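Local atomic coordinates of Lys-gingipain catalytic subunit (Porphyromonas gingivalis, PDB entry 6I9A), a protein that cleaves proteins after lysine residues as a secreted cysteine protease of the periodontal pathogen Porphyromonas gingivalis, and probably acts as a virulence factor. Residues A[33-37]-A[38-42]; A[54-57]-A[58-62]. One frame throughout, in Å; residues are numbered along the deposited sequence.

Contact 1 ends one helix and contact 2 begins the next in the chain, both within the peptidase family C25 region. Contact 1 (33-42) is the C-terminal end of helix 25-37 and its turn into strand 40-46, the edge strand of the four-stranded parallel sheet; contact 2 (54-62) opens helix 56-72. Their centres lie 25 Å apart and their nearest atoms about 10 Å. Contact 1 is buried, away from the catalytic and metal sites, though the L42 side chain is about 4 Å from a bound HEPES buffer molecule. Contact 2 is at the surface, the N56 side chain about 9 Å from that of F254, a calcium-binding residue, and the K60 side chain about 12 Å from a bound calcium.

Contact 1 (A[33-37]-A[38-42]); sequences TWKAQ and KGFYL
With CG anti to the backbone N (chi1 167°), W34 sets its indole beside the chain of K38, which bends at chi3 and chi4 and lays its methylenes across one face of that ring. K38 CD sits 3.9 Å from the centroid of the five-membered ring, a CH-pi contact in which the aliphatic part of a lysine suits a flat aromatic surface. W34 NE1 hydrogen-bonds to E140, which also takes K35 NZ. K35 runs beside K38 in the same direction, and K35 CD lies 4.0 Å from F40 CE2, over a face of the phenyl ring. The ammonium groups of K35 and K38 remain 5.3 Å apart, NZ to NZ; both donate to one water, and the like charges are probably offset mainly by E140 and D362, which form salt bridges with K35.

The backbone closes in a Schellman motif: F40 N bonds to K35 O at 2.9 Å, and G39 N bonds to A36 O. G39 is the C-prime residue. Its positive phi would press a CB against the preceding carbonyl oxygen, so glycine fits here. Beyond the turn, L42 CD1 meets A36 CB at 4.2 Å, an apolar contact between the start of the strand and the helix.

The turn thus completes the beta-alpha-beta unit 14-20, 25-37, 40-46: F40 and L42 pack on strand 14-20, while W34 rests against helix 126-141 and V437 of strand 432-439.

Contact 2 (A[54-57]-A[58-62]); sequences TTNA and SIKAF
The chain arrives at T55 in an extended conformation (psi 162°) and winds into helix at N56, so that I59 N bonds to T55 O at 2.9 Å, followed by K60 N to N56 O and A61 N to A57 O. T55 OG1 accepts from S58 N at 3.1 Å with an N-H...O angle of 160°. In return S58 OG, lying between its own backbone N and carbonyl carbon (chi1 71°), accepts from T55 N at 3.1 Å. These reciprocal bonds make a capping box with T55 as N-cap: T55 OG1 takes up the N-H of S58, which has no helical carbonyl four residues earlier, and S58 OG takes up that of the N-cap residue itself. S58 OG also bonds to V52 O, tying the cap to the preceding loop.

Branched I59 lies along the buried side, with CG1 3.3 Å from T55 O and the side chain packed on V52 and Y105. N56 and K60, one turn apart, bring ND2 and CE to 4.3 Å; N56 ND2 and K60 NZ share OE1 of E92, the first by a hydrogen bond, the second in a salt bridge. Small A57 and A61 suit the exposed side.

Contact 1 (A[33-37]-A[38-42])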
ATOM      1  N   THR A  33       5.032  -4.430  16.566  1.00 11.48           N
ATOM      2  CA  THR A  33       5.767  -5.668  16.878  1.00 11.45           C
ATOM      3  C   THR A  33       6.024  -6.451  15.596  1.00 11.10           C
ATOM      4  O   THR A  33       7.137  -6.883  15.312  1.00 11.32           O
ATOM      5  CB  THR A  33       5.023  -6.499  17.900  1.00 13.41           C
ATOM      6  OG1 THR A  33       4.967  -5.757  19.127  1.00 14.15           O
ATOM      7  CG2 THR A  33       5.649  -7.871  18.119  1.00 13.79           C
ATOM      8  N   TRP A  34       4.956  -6.666  14.803  1.00 10.19           N
ATOM      9  CA  TRP A  34       5.087  -7.420  13.542  1.00 10.58           C
ATOM     10  C   TRP A  34       5.980  -6.709  12.532  1.00  9.94           C
ATOM     11  O   TRP A  34       6.808  -7.344  11.892  1.00 10.16           O
ATOM     12  CB  TRP A  34       3.710  -7.715  12.973  1.00 11.41           C
ATOM     13  CG  TRP A  34       3.706  -8.202  11.560  1.00 10.74           C
ATOM     14  CD1 TRP A  34       3.112  -7.560  10.508  1.00 11.22           C
ATOM     15  CD2 TRP A  34       4.363  -9.353  11.004  1.00 10.61           C
ATOM     16  NE1 TRP A  34       3.274  -8.275   9.357  1.00 11.01           N
ATOM     17  CE2 TRP A  34       4.053  -9.377   9.624  1.00 10.68           C
ATOM     18  CE3 TRP A  34       5.153 -10.397  11.545  1.00 11.63           C
ATOM     19  CZ2 TRP A  34       4.527 -10.375   8.775  1.00 11.11           C
ATOM     20  CZ3 TRP A  34       5.631 -11.369  10.688  1.00 12.30           C
ATOM     21  CH2 TRP A  34       5.308 -11.370   9.332  1.00 11.74           C
ATOM     22  N   LYS A  35       5.839  -5.369  12.380  1.00 10.91           N
ATOM     23  CA  LYS A  35       6.697  -4.670  11.429  1.00 10.70           C
ATOM     24  C   LYS A  35       8.170  -4.806  11.820  1.00  9.71           C
ATOM     25  O   LYS A  35       9.017  -5.019  10.971  1.00 10.06           O
ATOM     26  CB  LYS A  35       6.306  -3.195  11.315  1.00 10.43           C
ATOM     27  CG  LYS A  35       4.903  -2.970  10.714  1.00 10.84           C
ATOM     28  CD  LYS A  35       4.646  -3.681   9.352  1.00 10.91           C
ATOM     29  CE  LYS A  35       3.315  -3.225   8.822  1.00 10.98           C
ATOM     30  NZ  LYS A  35       2.988  -3.793   7.497  1.00 10.58           N
ATOM     31  N   ALA A  36       8.485  -4.748  13.148  1.00 10.34           N
ATOM     32  CA  ALA A  36       9.901  -4.950  13.570  1.00 10.27           C
ATOM     33  C   ALA A  36      10.312  -6.386  13.259  1.00 10.50           C
ATOM     34  O   ALA A  36      11.404  -6.633  12.723  1.00 10.66           O
ATOM     35  CB  ALA A  36      10.048  -4.685  15.060  1.00 11.62           C
ATOM     36  N   GLN A  37       9.431  -7.360  13.552  1.00 10.48           N
ATOM     37  CA  GLN A  37       9.766  -8.759  13.308  1.00 10.71           C
ATOM     38  C   GLN A  37      10.068  -9.051  11.844  1.00 10.86           C
ATOM     39  O   GLN A  37      10.934  -9.887  11.531  1.00 10.69           O
ATOM     40  CB  GLN A  37       8.623  -9.667  13.798  1.00 10.90           C
ATOM     41  CG  GLN A  37       8.572  -9.721  15.309  1.00 12.17           C
ATOM     42  CD  GLN A  37       7.320 -10.382  15.823  1.00 11.81           C
ATOM     43  OE1 GLN A  37       6.294 -10.445  15.149  1.00 14.36           O
ATOM     44  NE2 GLN A  37       7.393 -10.896  17.063  1.00 15.90           N
ATOM     45  N   LYS A  38       9.352  -8.385  10.925  1.00 10.40           N
ATOM     46  CA  LYS A  38       9.591  -8.643   9.513  1.00 10.57           C
ATOM     47  C   LYS A  38      10.726  -7.763   8.946  1.00 10.54           C
ATOM     48  O   LYS A  38      11.007  -7.826   7.753  1.00 10.83           O
ATOM     49  CB  LYS A  38       8.308  -8.497   8.686  1.00 11.05           C
ATOM     50  CG  LYS A  38       7.853  -7.033   8.506  1.00 10.83           C
ATOM     51  CD  LYS A  38       6.368  -6.905   8.108  1.00 10.87           C
ATOM     52  CE  LYS A  38       5.989  -7.654   6.837  1.00 11.00           C
ATOM     53  NZ  LYS A  38       6.641  -7.095   5.602  1.00 11.74           N
ATOM     54  N   GLY A  39      11.408  -7.012   9.799  1.00 10.03           N
ATOM     55  CA  GLY A  39      12.614  -6.315   9.374  1.00 10.96           C
ATOM     56  C   GLY A  39      12.518  -4.831   9.147  1.00 10.32           C
ATOM     57  O   GLY A  39      13.392  -4.229   8.500  1.00 11.01           O
ATOM     58  N   PHE A  40      11.460  -4.172   9.706  1.00 10.04           N
ATOM     59  CA  PHE A  40      11.375  -2.709   9.583  1.00 10.16           C
ATOM     60  C   PHE A  40      12.048  -2.085  10.785  1.00 10.40           C
ATOM     61  O   PHE A  40      11.683  -2.383  11.939  1.00 11.14           O
ATOM     62  CB  PHE A  40       9.936  -2.233   9.533  1.00 11.65           C
ATOM     63  CG  PHE A  40       9.128  -2.497   8.282  1.00 11.18           C
ATOM     64  CD1 PHE A  40       9.405  -3.576   7.450  1.00 14.57           C
ATOM     65  CD2 PHE A  40       8.050  -1.683   7.959  1.00 13.85           C
ATOM     66  CE1 PHE A  40       8.635  -3.800   6.280  1.00 14.66           C
ATOM     67  CE2 PHE A  40       7.234  -1.973   6.839  1.00 15.77           C
ATOM     68  CZ  PHE A  40       7.576  -2.974   5.992  1.00 14.43           C
ATOM     69  N   TYR A  41      12.994  -1.182  10.536  1.00 10.26           N
ATOM     70  CA  TYR A  41      13.556  -0.311  11.595  1.00 10.96           C
ATOM     71  C   TYR A  41      12.574   0.815  11.795  1.00 11.27           C
ATOM     72  O   TYR A  41      12.384   1.652  10.897  1.00 11.66           O
ATOM     73  CB  TYR A  41      14.916   0.206  11.147  1.00 12.06           C
ATOM     74  CG  TYR A  41      15.995  -0.847  11.293  1.00 11.37           C
ATOM     75  CD1 TYR A  41      16.581  -1.104  12.527  1.00 13.69           C
ATOM     76  CD2 TYR A  41      16.384  -1.626  10.214  1.00 12.23           C
ATOM     77  CE1 TYR A  41      17.566  -2.082  12.670  1.00 14.79           C
ATOM     78  CE2 TYR A  41      17.383  -2.590  10.332  1.00 13.05           C
ATOM     79  CZ  TYR A  41      17.959  -2.831  11.573  1.00 12.80           C
ATOM     80  OH  TYR A  41      18.903  -3.802  11.680  1.00 13.76           O
ATOM     81  N   LEU A  42      11.920   0.837  12.948  1.00 11.53           N
ATOM     82  CA  LEU A  42      10.851   1.775  13.252  1.00 12.27           C
ATOM     83  C   LEU A  42      11.318   2.927  14.088  1.00 12.61           C
ATOM     84  O   LEU A  42      12.057   2.717  15.055  1.00 15.08           O
ATOM     85  CB  LEU A  42       9.794   1.029  14.064  1.00 12.81           C
ATOM     86  CG  LEU A  42       9.126  -0.159  13.314  1.00 12.82           C
ATOM     87  CD1 LEU A  42       8.284  -0.964  14.293  1.00 14.54           C
ATOM     88  CD2 LEU A  42       8.255   0.316  12.140  1.00 15.42           C
TER
HETATM   89  O   HOH W   1       4.885  -4.778   5.395  1.00 11.33           O

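Contact 2 (A[54-57]-A[58-62])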
ATOM      1  N   THR A  54       1.237  19.249  18.077  1.00 16.84           N
ATOM      2  CA  THR A  54      -0.129  18.832  17.767  1.00 15.85           C
ATOM      3  C   THR A  54      -0.714  19.523  16.535  1.00 16.97           C
ATOM      4  O   THR A  54      -1.869  19.274  16.192  1.00 20.39           O
ATOM      5  CB  THR A  54      -1.042  19.128  19.005  1.00 17.45           C
ATOM      6  OG1 THR A  54      -0.908  20.515  19.332  1.00 23.20           O
ATOM      7  CG2 THR A  54      -0.682  18.272  20.192  1.00 18.81           C
ATOM      8  N   THR A  55       0.063  20.355  15.831  1.00 15.47           N
ATOM      9  CA  THR A  55      -0.483  21.105  14.697  1.00 15.88           C
ATOM     10  C   THR A  55       0.065  20.611  13.374  1.00 14.68           C
ATOM     11  O   THR A  55       1.117  19.974  13.341  1.00 14.93           O
ATOM     12  CB  THR A  55      -0.159  22.613  14.827  1.00 16.60           C
ATOM     13  OG1 THR A  55       1.257  22.780  14.777  1.00 17.27           O
ATOM     14  CG2 THR A  55      -0.740  23.240  16.098  1.00 18.98           C
ATOM     15  N   ASN A  56      -0.604  20.953  12.282  1.00 13.76           N
ATOM     16  CA  ASN A  56      -0.069  20.592  10.977  1.00 13.73           C
ATOM     17  C   ASN A  56       1.376  21.111  10.836  1.00 13.41           C
ATOM     18  O   ASN A  56       2.261  20.362  10.369  1.00 13.47           O
ATOM     19  CB  ASN A  56      -0.924  21.196   9.882  1.00 14.02           C
ATOM     20  CG  ASN A  56      -0.389  20.832   8.526  1.00 13.35           C
ATOM     21  OD1 ASN A  56      -0.325  19.655   8.170  1.00 14.71           O
ATOM     22  ND2 ASN A  56      -0.057  21.816   7.717  1.00 14.02           N
ATOM     23  N   ALA A  57       1.608  22.398  11.225  1.00 14.14           N
ATOM     24  CA  ALA A  57       2.938  22.957  11.065  1.00 14.79           C
ATOM     25  C   ALA A  57       4.002  22.219  11.889  1.00 14.63           C
ATOM     26  O   ALA A  57       5.092  21.958  11.379  1.00 14.23           O
ATOM     27  CB  ALA A  57       2.935  24.427  11.450  1.00 17.05           C
ATOM     28  N   SER A  58       3.696  21.876  13.161  1.00 14.27           N
ATOM     29  CA  SER A  58       4.703  21.241  14.001  1.00 13.88           C
ATOM     30  C   SER A  58       4.945  19.803  13.511  1.00 12.81           C
ATOM     31  O   SER A  58       6.087  19.357  13.477  1.00 13.31           O
ATOM     32  CB  SER A  58       4.265  21.281  15.469  1.00 14.44           C
ATOM     33  OG  SER A  58       3.182  20.401  15.767  1.00 15.90           O
ATOM     34  N   ILE A  59       3.867  19.089  13.171  1.00 12.80           N
ATOM     35  CA  ILE A  59       4.020  17.703  12.747  1.00 12.68           C
ATOM     36  C   ILE A  59       4.811  17.645  11.439  1.00 11.42           C
ATOM     37  O   ILE A  59       5.715  16.812  11.292  1.00 12.07           O
ATOM     38  CB  ILE A  59       2.615  17.041  12.613  1.00 12.71           C
ATOM     39  CG1 ILE A  59       1.971  16.875  14.004  1.00 13.64           C
ATOM     40  CG2 ILE A  59       2.719  15.689  11.837  1.00 12.40           C
ATOM     41  CD1 ILE A  59       0.490  16.623  13.931  1.00 14.60           C
ATOM     42  N   LYS A  60       4.490  18.542  10.498  1.00 12.23           N
ATOM     43  CA  LYS A  60       5.219  18.577   9.239  1.00 11.96           C
ATOM     44  C   LYS A  60       6.713  18.916   9.479  1.00 11.69           C
ATOM     45  O   LYS A  60       7.615  18.279   8.897  1.00 12.02           O
ATOM     46  CB  LYS A  60       4.555  19.586   8.291  1.00 12.63           C
ATOM     47  CG  LYS A  60       5.231  19.692   6.922  1.00 14.73           C
ATOM     48  CD  LYS A  60       4.298  20.475   5.901  1.00 18.79           C
ATOM     49  CE  LYS A  60       4.002  21.878   6.263  1.00 22.63           C
ATOM     50  NZ  LYS A  60       3.306  22.503   5.108  1.00 17.67           N
ATOM     51  N   ALA A  61       6.994  19.936  10.337  1.00 12.23           N
ATOM     52  CA  ALA A  61       8.389  20.295  10.557  1.00 13.08           C
ATOM     53  C   ALA A  61       9.149  19.114  11.184  1.00 12.65           C
ATOM     54  O   ALA A  61      10.302  18.879  10.822  1.00 12.92           O
ATOM     55  CB  ALA A  61       8.478  21.525  11.452  1.00 14.68           C
ATOM     56  N   PHE A  62       8.508  18.389  12.107  1.00 12.15           N
ATOM     57  CA  PHE A  62       9.096  17.213  12.750  1.00 11.92           C
ATOM     58  C   PHE A  62       9.451  16.155  11.709  1.00 11.60           C
ATOM     59  O   PHE A  62      10.555  15.615  11.693  1.00 12.59           O
ATOM     60  CB  PHE A  62       8.115  16.671  13.792  1.00 12.67           C
ATOM     61  CG  PHE A  62       8.602  15.372  14.412  1.00 13.49           C
ATOM     62  CD1 PHE A  62       9.619  15.373  15.360  1.00 15.65           C
ATOM     63  CD2 PHE A  62       8.129  14.136  13.954  1.00 13.96           C
ATOM     64  CE1 PHE A  62      10.066  14.170  15.930  1.00 17.67           C
ATOM     65  CE2 PHE A  62       8.616  12.943  14.481  1.00 15.18           C
ATOM     66  CZ  PHE A  62       9.571  12.970  15.468  1.00 17.28           C
TER